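Local atomic coordinates of arabinogalactan endo-1,4-beta-galactosidase (Ignisphaera aggregans, PDB entry 7OSK), a protein that probably hydrolyses internal beta-1,4-galactosidic linkages of arabinogalactan through this glycoside hydrolase family 53 catalytic domain, which binds calcium. Residues A[44-49]-A[337-342]; A[329-334]-A[388-393]. All coordinates share one frame; numbering follows the deposited sequence.

Contact 1: A[44-49]-A[337-342]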
loop_
_atom_site.group_PDB
_atom_site.type_symbol
_atom_site.label_atom_id
_atom_site.label_comp_id
_atom_site.label_asym_id
_atom_site.label_seq_id
_atom_site.Cartn_x
_atom_site.Cartn_y
_atom_site.Cartn_z
ATOM N N PRO A 44 -21.758 10.886 4.877
ATOM C CA PRO A 44 -22.817 11.242 3.924
ATOM C C PRO A 44 -22.337 11.377 2.480
ATOM O O PRO A 44 -21.364 12.079 2.215
ATOM C CB PRO A 44 -23.317 12.597 4.444
ATOM C CG PRO A 44 -22.950 12.620 5.875
ATOM C CD PRO A 44 -21.662 11.871 5.970
ATOM N N GLY A 45 -23.023 10.703 1.561
ATOM C CA GLY A 45 -22.760 10.858 0.143
ATOM C C GLY A 45 -21.606 10.023 -0.376
ATOM O O GLY A 45 -21.197 10.175 -1.527
ATOM N N LEU A 46 -21.079 9.140 0.465
ATOM C CA LEU A 46 -19.936 8.316 0.085
ATOM C C LEU A 46 -20.325 7.317 -1.014
ATOM O O LEU A 46 -21.208 6.485 -0.801
ATOM C CB LEU A 46 -19.387 7.575 1.309
ATOM C CG LEU A 46 -18.071 6.815 1.121
ATOM C CD1 LEU A 46 -16.929 7.755 0.759
ATOM C CD2 LEU A 46 -17.732 6.036 2.380
ATOM N N PRO A 47 -19.675 7.400 -2.194
ATOM C CA PRO A 47 -19.991 6.481 -3.300
ATOM C C PRO A 47 -19.813 5.008 -2.935
ATOM O O PRO A 47 -18.931 4.680 -2.144
ATOM C CB PRO A 47 -18.993 6.885 -4.391
ATOM C CG PRO A 47 -18.635 8.287 -4.083
ATOM C CD PRO A 47 -18.659 8.393 -2.593
ATOM N N VAL A 48 -20.635 4.136 -3.515
ATOM C CA VAL A 48 -20.571 2.705 -3.219
ATOM C C VAL A 48 -19.360 2.030 -3.866
ATOM O O VAL A 48 -19.005 0.907 -3.504
ATOM C CB VAL A 48 -21.853 1.970 -3.679
ATOM C CG1 VAL A 48 -23.047 2.400 -2.837
ATOM C CG2 VAL A 48 -22.122 2.209 -5.163
ATOM N N ASP A 49 -18.731 2.717 -4.818
ATOM C CA ASP A 49 -17.553 2.192 -5.511
ATOM C C ASP A 49 -16.269 2.844 -4.994
ATOM O O ASP A 49 -15.209 2.740 -5.614
ATOM C CB ASP A 49 -17.687 2.408 -7.021
ATOM C CG ASP A 49 -17.933 3.860 -7.384
ATOM O OD1 ASP A 49 -18.489 4.599 -6.542
ATOM O OD2 ASP A 49 -17.576 4.261 -8.514
ATOM N N ALA A 337 -12.533 12.846 5.487
ATOM C CA ALA A 337 -11.655 13.953 5.127
ATOM C C ALA A 337 -11.281 13.902 3.650
ATOM O O ALA A 337 -11.261 14.927 2.973
ATOM C CB ALA A 337 -10.403 13.934 5.987
ATOM N N LEU A 338 -10.986 12.706 3.155
ATOM C CA LEU A 338 -10.582 12.543 1.766
ATOM C C LEU A 338 -11.715 12.888 0.804
ATOM O O LEU A 338 -11.498 13.568 -0.198
ATOM C CB LEU A 338 -10.103 11.112 1.513
ATOM C CG LEU A 338 -9.728 10.788 0.063
ATOM C CD1 LEU A 338 -8.680 11.757 -0.468
ATOM C CD2 LEU A 338 -9.235 9.354 -0.051
ATOM N N TYR A 339 -12.921 12.420 1.110
ATOM C CA TYR A 339 -14.058 12.613 0.216
ATOM C C TYR A 339 -14.611 14.032 0.291
ATOM O O TYR A 339 -14.998 14.607 -0.727
ATOM C CB TYR A 339 -15.170 11.610 0.535
ATOM C CG TYR A 339 -16.388 11.769 -0.349
ATOM C CD1 TYR A 339 -16.271 11.749 -1.733
ATOM C CD2 TYR A 339 -17.654 11.940 0.199
ATOM C CE1 TYR A 339 -17.380 11.897 -2.549
ATOM C CE2 TYR A 339 -18.769 12.087 -0.609
ATOM C CZ TYR A 339 -18.625 12.067 -1.982
ATOM O OH TYR A 339 -19.728 12.214 -2.793
ATOM N N GLU A 340 -14.644 14.593 1.495
ATOM C CA GLU A 340 -15.196 15.929 1.704
ATOM C C GLU A 340 -14.363 17.001 1.004
ATOM O O GLU A 340 -14.876 18.063 0.650
ATOM C CB GLU A 340 -15.297 16.230 3.202
ATOM C CG GLU A 340 -16.426 15.477 3.895
ATOM C CD GLU A 340 -16.367 15.579 5.405
ATOM O OE1 GLU A 340 -15.591 16.413 5.916
ATOM O OE2 GLU A 340 -17.099 14.822 6.080
ATOM N N GLU A 341 -13.081 16.710 0.806
ATOM C CA GLU A 341 -12.168 17.632 0.139
ATOM C C GLU A 341 -11.868 17.163 -1.281
ATOM O O GLU A 341 -11.817 17.967 -2.214
ATOM C CB GLU A 341 -10.863 17.756 0.926
ATOM C CG GLU A 341 -11.043 17.963 2.420
ATOM C CD GLU A 341 -11.578 19.337 2.771
ATOM O OE1 GLU A 341 -11.887 20.119 1.847
ATOM O OE2 GLU A 341 -11.677 19.640 3.981
ATOM N N GLY A 342 -11.660 15.860 -1.432
ATOM C CA GLY A 342 -11.334 15.280 -2.721
ATOM C C GLY A 342 -12.476 15.385 -3.711
ATOM O O GLY A 342 -12.254 15.373 -4.923
#

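Contact 2: A[329-334]-A[388-393]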
loop_
_atom_site.group_PDB
_atom_site.type_symbol
_atom_site.label_atom_id
_atom_site.label_comp_id
_atom_site.label_asym_id
_atom_site.label_seq_id
_atom_site.Cartn_x
_atom_site.Cartn_y
_atom_site.Cartn_z
ATOM N N SER A 329 -12.191 5.209 14.522
ATOM C CA SER A 329 -12.507 6.631 14.437
ATOM C C SER A 329 -11.582 7.323 13.444
ATOM O O SER A 329 -12.014 8.167 12.659
ATOM C CB SER A 329 -12.393 7.293 15.810
ATOM O OG SER A 329 -13.315 6.731 16.727
ATOM N N PHE A 330 -10.305 6.955 13.481
ATOM C CA PHE A 330 -9.325 7.525 12.567
ATOM C C PHE A 330 -9.627 7.168 11.113
ATOM O O PHE A 330 -9.572 8.032 10.237
ATOM C CB PHE A 330 -7.916 7.056 12.932
ATOM C CG PHE A 330 -6.938 7.158 11.800
ATOM C CD1 PHE A 330 -6.585 8.394 11.282
ATOM C CD2 PHE A 330 -6.374 6.022 11.248
ATOM C CE1 PHE A 330 -5.689 8.493 10.235
ATOM C CE2 PHE A 330 -5.474 6.115 10.202
ATOM C CZ PHE A 330 -5.132 7.353 9.695
ATOM N N ILE A 331 -9.946 5.901 10.862
ATOM C CA ILE A 331 -10.199 5.431 9.502
ATOM C C ILE A 331 -11.429 6.106 8.903
ATOM O O ILE A 331 -11.388 6.587 7.769
ATOM C CB ILE A 331 -10.384 3.899 9.455
ATOM C CG1 ILE A 331 -9.075 3.200 9.832
ATOM C CG2 ILE A 331 -10.835 3.448 8.060
ATOM C CD1 ILE A 331 -9.186 1.687 9.950
ATOM N N ARG A 332 -12.524 6.126 9.656
ATOM C CA ARG A 332 -13.750 6.773 9.200
ATOM C C ARG A 332 -13.496 8.243 8.882
ATOM O O ARG A 332 -14.001 8.766 7.886
ATOM C CB ARG A 332 -14.853 6.649 10.253
ATOM C CG ARG A 332 -16.192 7.269 9.847
ATOM C CD ARG A 332 -16.648 8.327 10.849
ATOM N NE ARG A 332 -16.019 9.629 10.622
ATOM C CZ ARG A 332 -16.627 10.689 10.090
ATOM N NH1 ARG A 332 -17.901 10.634 9.716
ATOM N NH2 ARG A 332 -15.956 11.821 9.934
ATOM N N ASP A 333 -12.709 8.904 9.727
ATOM C CA ASP A 333 -12.434 10.327 9.565
ATOM C C ASP A 333 -11.503 10.592 8.383
ATOM O O ASP A 333 -11.568 11.653 7.762
ATOM C CB ASP A 333 -11.834 10.902 10.851
ATOM C CG ASP A 333 -12.841 10.968 11.986
ATOM O OD1 ASP A 333 -14.051 10.806 11.723
ATOM O OD2 ASP A 333 -12.424 11.189 13.141
ATOM N N LEU A 334 -10.644 9.625 8.071
ATOM C CA LEU A 334 -9.759 9.741 6.918
ATOM C C LEU A 334 -10.564 9.604 5.627
ATOM O O LEU A 334 -10.352 10.354 4.673
ATOM C CB LEU A 334 -8.654 8.684 6.972
ATOM C CG LEU A 334 -7.544 8.823 5.924
ATOM C CD1 LEU A 334 -6.722 10.081 6.167
ATOM C CD2 LEU A 334 -6.649 7.594 5.922
ATOM N N LEU A 388 -12.947 -3.551 11.899
ATOM C CA LEU A 388 -12.833 -3.953 10.503
ATOM C C LEU A 388 -14.119 -3.623 9.753
ATOM O O LEU A 388 -14.140 -3.603 8.525
ATOM C CB LEU A 388 -12.521 -5.449 10.397
ATOM C CG LEU A 388 -12.272 -6.024 9.000
ATOM C CD1 LEU A 388 -11.112 -5.332 8.298
ATOM C CD2 LEU A 388 -12.023 -7.517 9.091
ATOM N N LYS A 389 -15.187 -3.361 10.502
ATOM C CA LYS A 389 -16.478 -3.012 9.917
ATOM C C LYS A 389 -16.536 -1.539 9.522
ATOM O O LYS A 389 -17.578 -1.047 9.090
ATOM C CB LYS A 389 -17.612 -3.321 10.896
ATOM C CG LYS A 389 -17.709 -4.777 11.307
ATOM C CD LYS A 389 -18.785 -4.966 12.364
ATOM C CE LYS A 389 -18.902 -6.417 12.792
ATOM N NZ LYS A 389 -19.903 -6.590 13.881
ATOM N N VAL A 390 -15.421 -0.836 9.679
ATOM C CA VAL A 390 -15.373 0.584 9.357
ATOM C C VAL A 390 -15.577 0.795 7.859
ATOM O O VAL A 390 -16.120 1.813 7.438
ATOM C CB VAL A 390 -14.034 1.220 9.803
ATOM C CG1 VAL A 390 -12.868 0.650 9.000
ATOM C CG2 VAL A 390 -14.089 2.737 9.677
ATOM N N PHE A 391 -15.154 -0.179 7.060
ATOM C CA PHE A 391 -15.284 -0.092 5.606
ATOM C C PHE A 391 -16.698 -0.435 5.128
ATOM O O PHE A 391 -16.956 -0.491 3.924
ATOM C CB PHE A 391 -14.277 -1.024 4.931
ATOM C CG PHE A 391 -12.863 -0.831 5.399
ATOM C CD1 PHE A 391 -12.053 0.132 4.823
ATOM C CD2 PHE A 391 -12.340 -1.620 6.410
ATOM C CE1 PHE A 391 -10.754 0.309 5.248
ATOM C CE2 PHE A 391 -11.036 -1.446 6.839
ATOM C CZ PHE A 391 -10.243 -0.481 6.257
ATOM N N ARG A 392 -17.604 -0.675 6.075
ATOM C CA ARG A 392 -18.995 -0.996 5.764
ATOM C C ARG A 392 -19.930 -0.056 6.517
ATOM O O ARG A 392 -20.989 0.321 6.014
ATOM C CB ARG A 392 -19.299 -2.453 6.124
ATOM C CG ARG A 392 -20.699 -2.931 5.755
ATOM C CD ARG A 392 -21.007 -4.260 6.426
ATOM N NE ARG A 392 -21.146 -4.116 7.874
ATOM C CZ ARG A 392 -21.173 -5.130 8.735
ATOM N NH1 ARG A 392 -21.061 -6.382 8.307
ATOM N NH2 ARG A 392 -21.307 -4.891 10.033
ATOM N N LEU A 393 -19.527 0.321 7.725
ATOM C CA LEU A 393 -20.355 1.151 8.588
ATOM C C LEU A 393 -20.256 2.635 8.236
ATOM O O LEU A 393 -20.970 3.463 8.805
ATOM C CB LEU A 393 -19.964 0.931 10.050
ATOM C CG LEU A 393 -20.301 -0.446 10.626
ATOM C CD1 LEU A 393 -19.700 -0.600 12.013
ATOM C CD2 LEU A 393 -21.806 -0.665 10.671
#

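Contact 1: A[44-49]-A[337-342]
Y339, near the C-terminal end of helix 324-342, reaches out to the loop 44-49 and meets four of its residues in turn. CB points toward the loop, and CG stands anti to the backbone N (chi1 179°), which carries the ring outward from the helix and onto the loop backbone. At the root of the ring, CG is met by the methyl CD1 of L46 at 4.2 Å, a loose apolar touch. Further out, CE1 and CZ face the pyrrolidine of P47, whose CD is 3.7 Å from Y339 CZ; seen from the ring centroid, P47 CD is 23° off the normal, a CH-pi contact over one face, displaced toward the rim. The CE2 corner faces the peptide backbone; P44 O comes in at the edge, in the ring plane, 3.8 Å from Y339 CE2. At the tip, Y339 OH donates a weak hydrogen bond of 2.8 Å to G45 O. P47 CD and G45 O lie to the same side of the ring plane, and this tilt of the acceptor out of the plane fits the weak bond. The positive phi of G45 (83°) favours a glycine. L46 also packs on V394 and Y395, and the Y395 hydroxyl hydrogen-bonds with P47 O. The contact is peripheral packing of a (beta/alpha)8 barrel, joining the segment that leads into strand 51-55 to the helix that leads into strand 346-352.

Contact 2: A[329-334]-A[388-393]
I331 and V390 carry the apolar part, their side chains meeting at about a right angle, both CB atoms pointing toward the other segment. The branch methyl I331 CG2 rests against both methyls of V390, the nearer being V390 CG1 at 3.6 Å. I331 CD1 lies alongside V390 CG1 at 3.9 Å. With V390 CG1 between its own backbone N and carbonyl carbon (chi1 66°), that methyl is set against I331 CG2 and CD1, while the other is sent toward the helix backbone. There V390 CG2 lies 3.7 Å from R332 N and also touches R332 CB. An alanine in place of V390 would lack both methyls and would probably open a gap beside I331 CG2.

The aromatic part is lighter. I331 CG2 also approaches F391 CE1 obliquely at 4.2 Å, and V390 CG1 lies over one face of the same ring, so that isoleucine, valine and phenylalanine form one cluster. On the barrel side I331 touches Y351, and F391 packs on I349 and Y351.

Polar groups are kept to the flanks. R332 bends away at chi2 and chi3, and its guanidinium end pairs with D333 of the same helix. On the facing segment K389 O accepts from both R392 N and L393 N in this weakly bonded single turn.

The apolar layer between the outer helices and the strands is that of a (beta/alpha)8 barrel; here the short, weakly bonded helix 390-393 packs on helix 324-342 and on strand 346-352.

In the fold
Contacts 1 and 2 share helix 324-342 and lie on the same side of the chain's centre, their own centres about 12 Å apart. Along the sequence they interlock: 44-49, then 329-334, then 337-342, then 388-393. The shared helix connects strands 287-293 and 346-352 of the closed eight-stranded parallel barrel. Its middle receives helix 390-393, and its end receives the loop ahead of strand 51-55. Segments near the two ends of the modelled domain thus both pack on this helix, near where strands 51-55 and 346-352 adjoin. The chain just past 393 ties contact 2 to the loop of contact 1. Both contacts are structural and remote from the calcium site.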